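Long-range contact in YjbQ family protein (Aeropyrum pernix, PDB 2P6H), which is of unknown function, belongs to the uncharacterised YjbQ (UPF0047) family and forms an assembly of three chains: residues A[6-20]-A[113-127]. Sequence-based numbering, arbitrary orientation.
Sequences FTVKTERRLQVLDVT and RILFVEMDGPRERTV. With SO4 (sulfate ion), chain D; SO4 (sulfate ion), chain E; SO4 (sulfate ion), chain C.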
loop_
_atom_site.group_PDB
_atom_site.type_symbol
_atom_site.label_atom_id
_atom_site.label_comp_id
_atom_site.label_asym_id
_atom_site.label_seq_id
_atom_site.Cartn_x
_atom_site.Cartn_y
_atom_site.Cartn_z
ATOM N N PHE A 6 -2.331 -14.006 15.227
ATOM C CA PHE A 6 -3.520 -14.070 16.050
ATOM C C PHE A 6 -4.730 -14.111 15.146
ATOM O O PHE A 6 -4.695 -13.696 14.000
ATOM C CB PHE A 6 -3.576 -12.868 17.036
ATOM C CG PHE A 6 -3.684 -11.512 16.351
ATOM C CD1 PHE A 6 -4.916 -11.060 15.887
ATOM C CD2 PHE A 6 -2.567 -10.691 16.274
ATOM C CE1 PHE A 6 -5.020 -9.781 15.333
ATOM C CE2 PHE A 6 -2.683 -9.411 15.717
ATOM C CZ PHE A 6 -3.906 -8.951 15.247
ATOM N N THR A 7 -5.828 -14.699 15.670
ATOM C CA THR A 7 -7.034 -14.780 14.845
ATOM C C THR A 7 -7.969 -13.646 15.116
ATOM O O THR A 7 -7.953 -13.032 16.175
ATOM C CB THR A 7 -7.814 -15.993 15.239
ATOM O OG1 THR A 7 -8.145 -15.908 16.626
ATOM C CG2 THR A 7 -6.975 -17.253 15.006
ATOM N N VAL A 8 -8.774 -13.379 14.078
ATOM C CA VAL A 8 -9.761 -12.316 14.129
ATOM C C VAL A 8 -11.047 -12.889 13.574
ATOM O O VAL A 8 -11.146 -13.235 12.396
ATOM C CB VAL A 8 -9.300 -11.131 13.251
ATOM C CG1 VAL A 8 -10.406 -10.065 13.214
ATOM C CG2 VAL A 8 -8.029 -10.507 13.799
ATOM N N LYS A 9 -12.026 -13.010 14.456
ATOM C CA LYS A 9 -13.323 -13.537 14.101
ATOM C C LYS A 9 -14.212 -12.404 13.629
ATOM O O LYS A 9 -14.571 -11.507 14.380
ATOM C CB LYS A 9 -13.932 -14.194 15.343
ATOM C CG LYS A 9 -15.120 -15.097 15.000
ATOM C CD LYS A 9 -16.423 -14.613 15.643
ATOM C CE LYS A 9 -17.426 -15.749 15.875
ATOM N NZ LYS A 9 -18.610 -15.539 15.044
ATOM N N THR A 10 -14.565 -12.408 12.346
ATOM C CA THR A 10 -15.416 -11.351 11.842
ATOM C C THR A 10 -16.876 -11.813 11.887
ATOM O O THR A 10 -17.181 -12.998 11.849
ATOM C CB THR A 10 -14.961 -10.988 10.406
ATOM O OG1 THR A 10 -15.319 -12.050 9.521
ATOM C CG2 THR A 10 -13.442 -10.804 10.369
ATOM N N GLU A 11 -17.788 -10.852 12.001
ATOM C CA GLU A 11 -19.200 -11.160 12.188
ATOM C C GLU A 11 -20.128 -10.862 11.016
ATOM O O GLU A 11 -21.212 -11.440 10.924
ATOM C CB GLU A 11 -19.684 -10.426 13.438
ATOM C CG GLU A 11 -18.679 -10.524 14.577
ATOM C CD GLU A 11 -18.489 -9.217 15.328
ATOM O OE1 GLU A 11 -19.459 -8.438 15.458
ATOM O OE2 GLU A 11 -17.355 -8.973 15.796
ATOM N N ARG A 12 -19.707 -9.965 10.126
ATOM C CA ARG A 12 -20.488 -9.500 8.976
ATOM C C ARG A 12 -19.740 -9.686 7.646
ATOM O O ARG A 12 -18.526 -9.838 7.600
ATOM C CB ARG A 12 -20.815 -8.021 9.183
ATOM C CG ARG A 12 -22.133 -7.817 9.928
ATOM C CD ARG A 12 -23.303 -7.539 8.977
ATOM N NE ARG A 12 -23.111 -8.226 7.697
ATOM C CZ ARG A 12 -24.187 -8.817 7.146
ATOM N NH1 ARG A 12 -25.371 -8.720 7.726
ATOM N NH2 ARG A 12 -24.035 -9.571 6.054
ATOM N N ARG A 13 -20.452 -9.597 6.526
ATOM C CA ARG A 13 -19.805 -9.666 5.229
ATOM C C ARG A 13 -18.725 -8.601 5.130
ATOM O O ARG A 13 -17.580 -8.864 4.787
ATOM C CB ARG A 13 -20.855 -9.464 4.131
ATOM C CG ARG A 13 -20.290 -9.746 2.737
ATOM C CD ARG A 13 -21.290 -9.436 1.616
ATOM N NE ARG A 13 -20.899 -10.142 0.389
ATOM C CZ ARG A 13 -21.694 -10.018 -0.693
ATOM N NH1 ARG A 13 -22.747 -9.219 -0.664
ATOM N NH2 ARG A 13 -21.455 -10.767 -1.777
ATOM N N LEU A 14 -19.096 -7.361 5.427
ATOM C CA LEU A 14 -18.117 -6.240 5.401
ATOM C C LEU A 14 -18.040 -5.720 6.806
ATOM O O LEU A 14 -19.040 -5.420 7.443
ATOM C CB LEU A 14 -18.435 -5.041 4.396
ATOM C CG LEU A 14 -18.332 -5.463 2.929
ATOM C CD1 LEU A 14 -19.576 -6.215 2.447
ATOM C CD2 LEU A 14 -18.157 -4.278 1.979
ATOM N N GLN A 15 -16.821 -5.604 7.315
ATOM C CA GLN A 15 -16.654 -5.110 8.665
ATOM C C GLN A 15 -15.224 -4.664 8.904
ATOM O O GLN A 15 -14.278 -5.282 8.424
ATOM C CB GLN A 15 -17.070 -6.215 9.651
ATOM C CG GLN A 15 -16.627 -6.029 11.099
ATOM C CD GLN A 15 -17.088 -7.161 12.013
ATOM O OE1 GLN A 15 -17.110 -8.326 11.618
ATOM N NE2 GLN A 15 -17.436 -6.819 13.251
ATOM N N VAL A 16 -15.078 -3.560 9.624
ATOM C CA VAL A 16 -13.761 -3.037 9.954
ATOM C C VAL A 16 -13.562 -3.251 11.446
ATOM O O VAL A 16 -14.439 -2.894 12.240
ATOM C CB VAL A 16 -13.661 -1.536 9.638
ATOM C CG1 VAL A 16 -12.324 -0.995 10.120
ATOM C CG2 VAL A 16 -13.835 -1.296 8.148
ATOM N N LEU A 17 -12.426 -3.841 11.813
ATOM C CA LEU A 17 -12.123 -4.125 13.214
ATOM C C LEU A 17 -10.783 -3.522 13.620
ATOM O O LEU A 17 -9.820 -3.603 12.869
ATOM C CB LEU A 17 -12.041 -5.637 13.464
ATOM C CG LEU A 17 -13.247 -6.484 13.061
ATOM C CD1 LEU A 17 -13.038 -7.933 13.458
ATOM C CD2 LEU A 17 -14.473 -5.936 13.751
ATOM N N ASP A 18 -10.738 -2.922 14.810
ATOM C CA ASP A 18 -9.511 -2.347 15.374
ATOM C C ASP A 18 -8.758 -3.464 16.109
ATOM O O ASP A 18 -9.189 -3.927 17.177
ATOM C CB ASP A 18 -9.851 -1.242 16.376
ATOM C CG ASP A 18 -8.612 -0.588 16.979
ATOM O OD1 ASP A 18 -7.477 -1.084 16.779
ATOM O OD2 ASP A 18 -8.776 0.441 17.668
ATOM N N VAL A 19 -7.633 -3.895 15.548
ATOM C CA VAL A 19 -6.844 -4.977 16.165
ATOM C C VAL A 19 -5.518 -4.461 16.744
ATOM O O VAL A 19 -4.596 -5.215 17.024
ATOM C CB VAL A 19 -6.577 -6.105 15.137
ATOM C CG1 VAL A 19 -7.901 -6.695 14.655
ATOM C CG2 VAL A 19 -5.809 -5.557 13.949
ATOM N N THR A 20 -5.398 -3.153 16.943
ATOM C CA THR A 20 -4.176 -2.549 17.516
ATOM C C THR A 20 -3.745 -3.232 18.803
ATOM O O THR A 20 -2.574 -3.502 19.033
ATOM C CB THR A 20 -4.406 -1.073 17.840
ATOM O OG1 THR A 20 -5.041 -0.444 16.724
ATOM C CG2 THR A 20 -3.066 -0.378 18.101
ATOM N N ARG A 113 -4.650 3.690 14.000
ATOM C CA ARG A 113 -4.886 2.389 14.574
ATOM C C ARG A 113 -4.820 1.346 13.479
ATOM O O ARG A 113 -5.008 1.629 12.303
ATOM C CB ARG A 113 -6.276 2.394 15.209
ATOM C CG ARG A 113 -6.403 3.431 16.326
ATOM C CD ARG A 113 -6.064 2.839 17.699
ATOM N NE ARG A 113 -6.177 3.859 18.746
ATOM C CZ ARG A 113 -7.031 3.615 19.757
ATOM N NH1 ARG A 113 -7.725 2.491 19.781
ATOM N NH2 ARG A 113 -7.169 4.511 20.737
ATOM N N ILE A 114 -4.536 0.106 13.851
ATOM C CA ILE A 114 -4.435 -0.994 12.902
ATOM C C ILE A 114 -5.803 -1.590 12.702
ATOM O O ILE A 114 -6.385 -2.192 13.595
ATOM C CB ILE A 114 -3.478 -2.082 13.431
ATOM C CG1 ILE A 114 -2.106 -1.467 13.717
ATOM C CG2 ILE A 114 -3.291 -3.173 12.359
ATOM C CD1 ILE A 114 -1.064 -2.268 14.498
ATOM N N LEU A 115 -6.338 -1.443 11.499
ATOM C CA LEU A 115 -7.680 -1.925 11.222
ATOM C C LEU A 115 -7.745 -3.125 10.288
ATOM O O LEU A 115 -7.192 -3.100 9.188
ATOM C CB LEU A 115 -8.513 -0.791 10.613
ATOM C CG LEU A 115 -8.486 0.518 11.416
ATOM C CD1 LEU A 115 -9.238 1.604 10.684
ATOM C CD2 LEU A 115 -9.100 0.283 12.794
ATOM N N PHE A 116 -8.420 -4.177 10.735
ATOM C CA PHE A 116 -8.614 -5.360 9.911
ATOM C C PHE A 116 -9.861 -5.029 9.096
ATOM O O PHE A 116 -10.890 -4.631 9.652
ATOM C CB PHE A 116 -8.899 -6.600 10.760
ATOM C CG PHE A 116 -8.988 -7.865 9.951
ATOM C CD1 PHE A 116 -10.177 -8.222 9.329
ATOM C CD2 PHE A 116 -7.873 -8.687 9.790
ATOM C CE1 PHE A 116 -10.262 -9.377 8.556
ATOM C CE2 PHE A 116 -7.945 -9.851 9.018
ATOM C CZ PHE A 116 -9.143 -10.196 8.401
ATOM N N VAL A 117 -9.765 -5.180 7.783
ATOM C CA VAL A 117 -10.897 -4.899 6.921
ATOM C C VAL A 117 -11.430 -6.172 6.301
ATOM O O VAL A 117 -10.856 -6.731 5.375
ATOM C CB VAL A 117 -10.417 -3.997 5.805
ATOM C CG1 VAL A 117 -11.591 -3.603 4.910
ATOM C CG2 VAL A 117 -9.785 -2.745 6.384
ATOM N N GLU A 118 -12.540 -6.671 6.842
ATOM C CA GLU A 118 -13.181 -7.898 6.349
ATOM C C GLU A 118 -14.148 -7.548 5.215
ATOM O O GLU A 118 -14.972 -6.637 5.352
ATOM C CB GLU A 118 -13.954 -8.579 7.489
ATOM C CG GLU A 118 -14.793 -9.790 7.086
ATOM C CD GLU A 118 -13.957 -10.917 6.506
ATOM O OE1 GLU A 118 -13.605 -10.846 5.307
ATOM O OE2 GLU A 118 -13.643 -11.871 7.247
ATOM N N MET A 119 -14.050 -8.261 4.097
ATOM C CA MET A 119 -14.937 -7.995 2.974
ATOM C C MET A 119 -15.689 -9.246 2.524
ATOM O O MET A 119 -16.514 -9.192 1.606
ATOM C CB MET A 119 -14.145 -7.371 1.818
ATOM C CG MET A 119 -13.639 -5.973 2.181
ATOM S SD MET A 119 -12.506 -5.218 1.019
ATOM C CE MET A 119 -10.942 -5.873 1.598
ATOM N N ASP A 120 -15.413 -10.366 3.189
ATOM C CA ASP A 120 -16.087 -11.635 2.865
ATOM C C ASP A 120 -16.378 -12.427 4.140
ATOM O O ASP A 120 -16.169 -13.630 4.219
ATOM C CB ASP A 120 -15.198 -12.466 1.908
ATOM C CG ASP A 120 -15.976 -13.646 1.288
ATOM O OD1 ASP A 120 -17.192 -13.515 1.137
ATOM O OD2 ASP A 120 -15.360 -14.661 0.975
ATOM N N GLY A 121 -16.877 -11.740 5.162
ATOM C CA GLY A 121 -17.211 -12.411 6.403
ATOM C C GLY A 121 -18.612 -13.001 6.354
ATOM O O GLY A 121 -19.294 -12.868 5.345
ATOM N N PRO A 122 -19.070 -13.656 7.432
ATOM C CA PRO A 122 -18.319 -13.855 8.678
ATOM C C PRO A 122 -17.323 -15.000 8.546
ATOM O O PRO A 122 -17.659 -16.075 8.040
ATOM C CB PRO A 122 -19.413 -14.168 9.684
ATOM C CG PRO A 122 -20.485 -14.879 8.927
ATOM C CD PRO A 122 -20.440 -14.185 7.565
ATOM N N ARG A 123 -16.093 -14.760 8.987
ATOM C CA ARG A 123 -15.037 -15.777 8.904
ATOM C C ARG A 123 -14.055 -15.662 10.071
ATOM O O ARG A 123 -13.965 -14.645 10.745
ATOM C CB ARG A 123 -14.241 -15.589 7.605
ATOM C CG ARG A 123 -14.978 -15.981 6.326
ATOM C CD ARG A 123 -14.029 -15.948 5.122
ATOM N NE ARG A 123 -14.739 -16.052 3.839
ATOM C CZ ARG A 123 -15.138 -17.266 3.400
ATOM N NH1 ARG A 123 -14.944 -18.366 4.112
ATOM N NH2 ARG A 123 -15.759 -17.350 2.212
ATOM N N GLU A 124 -13.328 -16.748 10.293
ATOM C CA GLU A 124 -12.321 -16.723 11.303
ATOM C C GLU A 124 -11.037 -16.427 10.555
ATOM O O GLU A 124 -10.484 -17.271 9.861
ATOM C CB GLU A 124 -12.305 -18.090 12.070
ATOM C CG GLU A 124 -10.918 -18.444 12.606
ATOM C CD GLU A 124 -10.987 -18.533 14.112
ATOM O OE1 GLU A 124 -11.611 -17.661 14.714
ATOM O OE2 GLU A 124 -10.449 -19.479 14.674
ATOM N N ARG A 125 -10.617 -15.176 10.679
ATOM C CA ARG A 125 -9.452 -14.689 9.955
ATOM C C ARG A 125 -8.142 -14.710 10.739
ATOM O O ARG A 125 -8.137 -14.922 11.945
ATOM C CB ARG A 125 -9.738 -13.282 9.467
ATOM C CG ARG A 125 -10.951 -13.164 8.576
ATOM C CD ARG A 125 -10.820 -13.974 7.281
ATOM N NE ARG A 125 -11.611 -13.342 6.230
ATOM C CZ ARG A 125 -11.449 -13.575 4.932
ATOM N NH1 ARG A 125 -10.527 -14.448 4.520
ATOM N NH2 ARG A 125 -12.155 -12.885 4.031
ATOM N N THR A 126 -7.033 -14.503 10.037
ATOM C CA THR A 126 -5.691 -14.515 10.635
ATOM C C THR A 126 -4.906 -13.249 10.319
ATOM O O THR A 126 -5.007 -12.675 9.242
ATOM C CB THR A 126 -4.914 -15.705 10.091
ATOM O OG1 THR A 126 -5.584 -16.910 10.467
ATOM C CG2 THR A 126 -3.501 -15.719 10.684
ATOM N N VAL A 127 -4.147 -12.788 11.331
ATOM C CA VAL A 127 -3.208 -11.697 11.121
ATOM C C VAL A 127 -1.849 -12.193 11.509
ATOM O O VAL A 127 -1.660 -12.726 12.601
ATOM C CB VAL A 127 -3.560 -10.534 12.056
ATOM C CG1 VAL A 127 -2.474 -9.450 11.957
ATOM C CG2 VAL A 127 -4.894 -9.931 11.692
HETATM S S SO4 D . -23.098 -6.378 4.405
HETATM O O1 SO4 D . -23.674 -5.130 4.977
HETATM O O2 SO4 D . -21.956 -6.828 5.282
HETATM O O3 SO4 D . -24.163 -7.448 4.367
HETATM O O4 SO4 D . -22.625 -6.130 3.022
HETATM S S SO4 E . -11.906 -12.380 18.572
HETATM O O1 SO4 E . -11.054 -12.026 19.659
HETATM O O2 SO4 E . -13.303 -12.147 18.675
HETATM O O3 SO4 E . -11.716 -13.894 18.287
HETATM O O4 SO4 E . -11.485 -11.747 17.337
HETATM S S SO4 C . -8.915 -15.875 1.203
HETATM O O1 SO4 C . -10.133 -16.293 0.365
HETATM O O2 SO4 C . -8.541 -16.865 2.213
HETATM O O3 SO4 C . -9.185 -14.638 1.930
HETATM O O4 SO4 C . -7.758 -15.656 0.344
HETATM O O HOH W 1 -19.054 -12.228 -0.145
#
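Thr10 and Glu118 meet at about a right angle, Thr10 OG1 lying 2.8 Å from Glu118 OE2 while also accepting the backbone N-H of Arg123 at 2.9 Å. With chi1 at 71°, Thr10 holds OG1 between its backbone N and carbonyl carbon, and CG2 turns to Phe116, 3.9 Å from CE1. Val8 CG1 sits over one face of that ring, and Val127 CB packs 3.6 Å from Phe6 CZ, over the Phe6 ring.

Two antiparallel strand pairs, 6-9 with 124-127 and 15-18 with 113-118, belong to two different sheets, and both segments pass from one sheet to the other through neighbouring turns. There Gly121 N donates to Arg13 O, just before the cis peptide of Pro122.

Behind Thr10, Arg125 grips the Glu118 carboxylate side-on and in plane: NE reaches OE2 at 2.7 Å and NH2 reaches OE1, both on syn lone pairs. Asp120 N approaches OE1 from above the carboxylate plane. A glutamine in place of Glu118 would probably cost the buried Arg125 its carboxylate partner and set an amide N-H against one of its N-H groups.

At the far end Arg113 NH1 bridges to Asp18 OD2 at 3.1 Å, while Asp18 OD1 closes an Asx turn onto Thr20 N, where helix 20-28 starts.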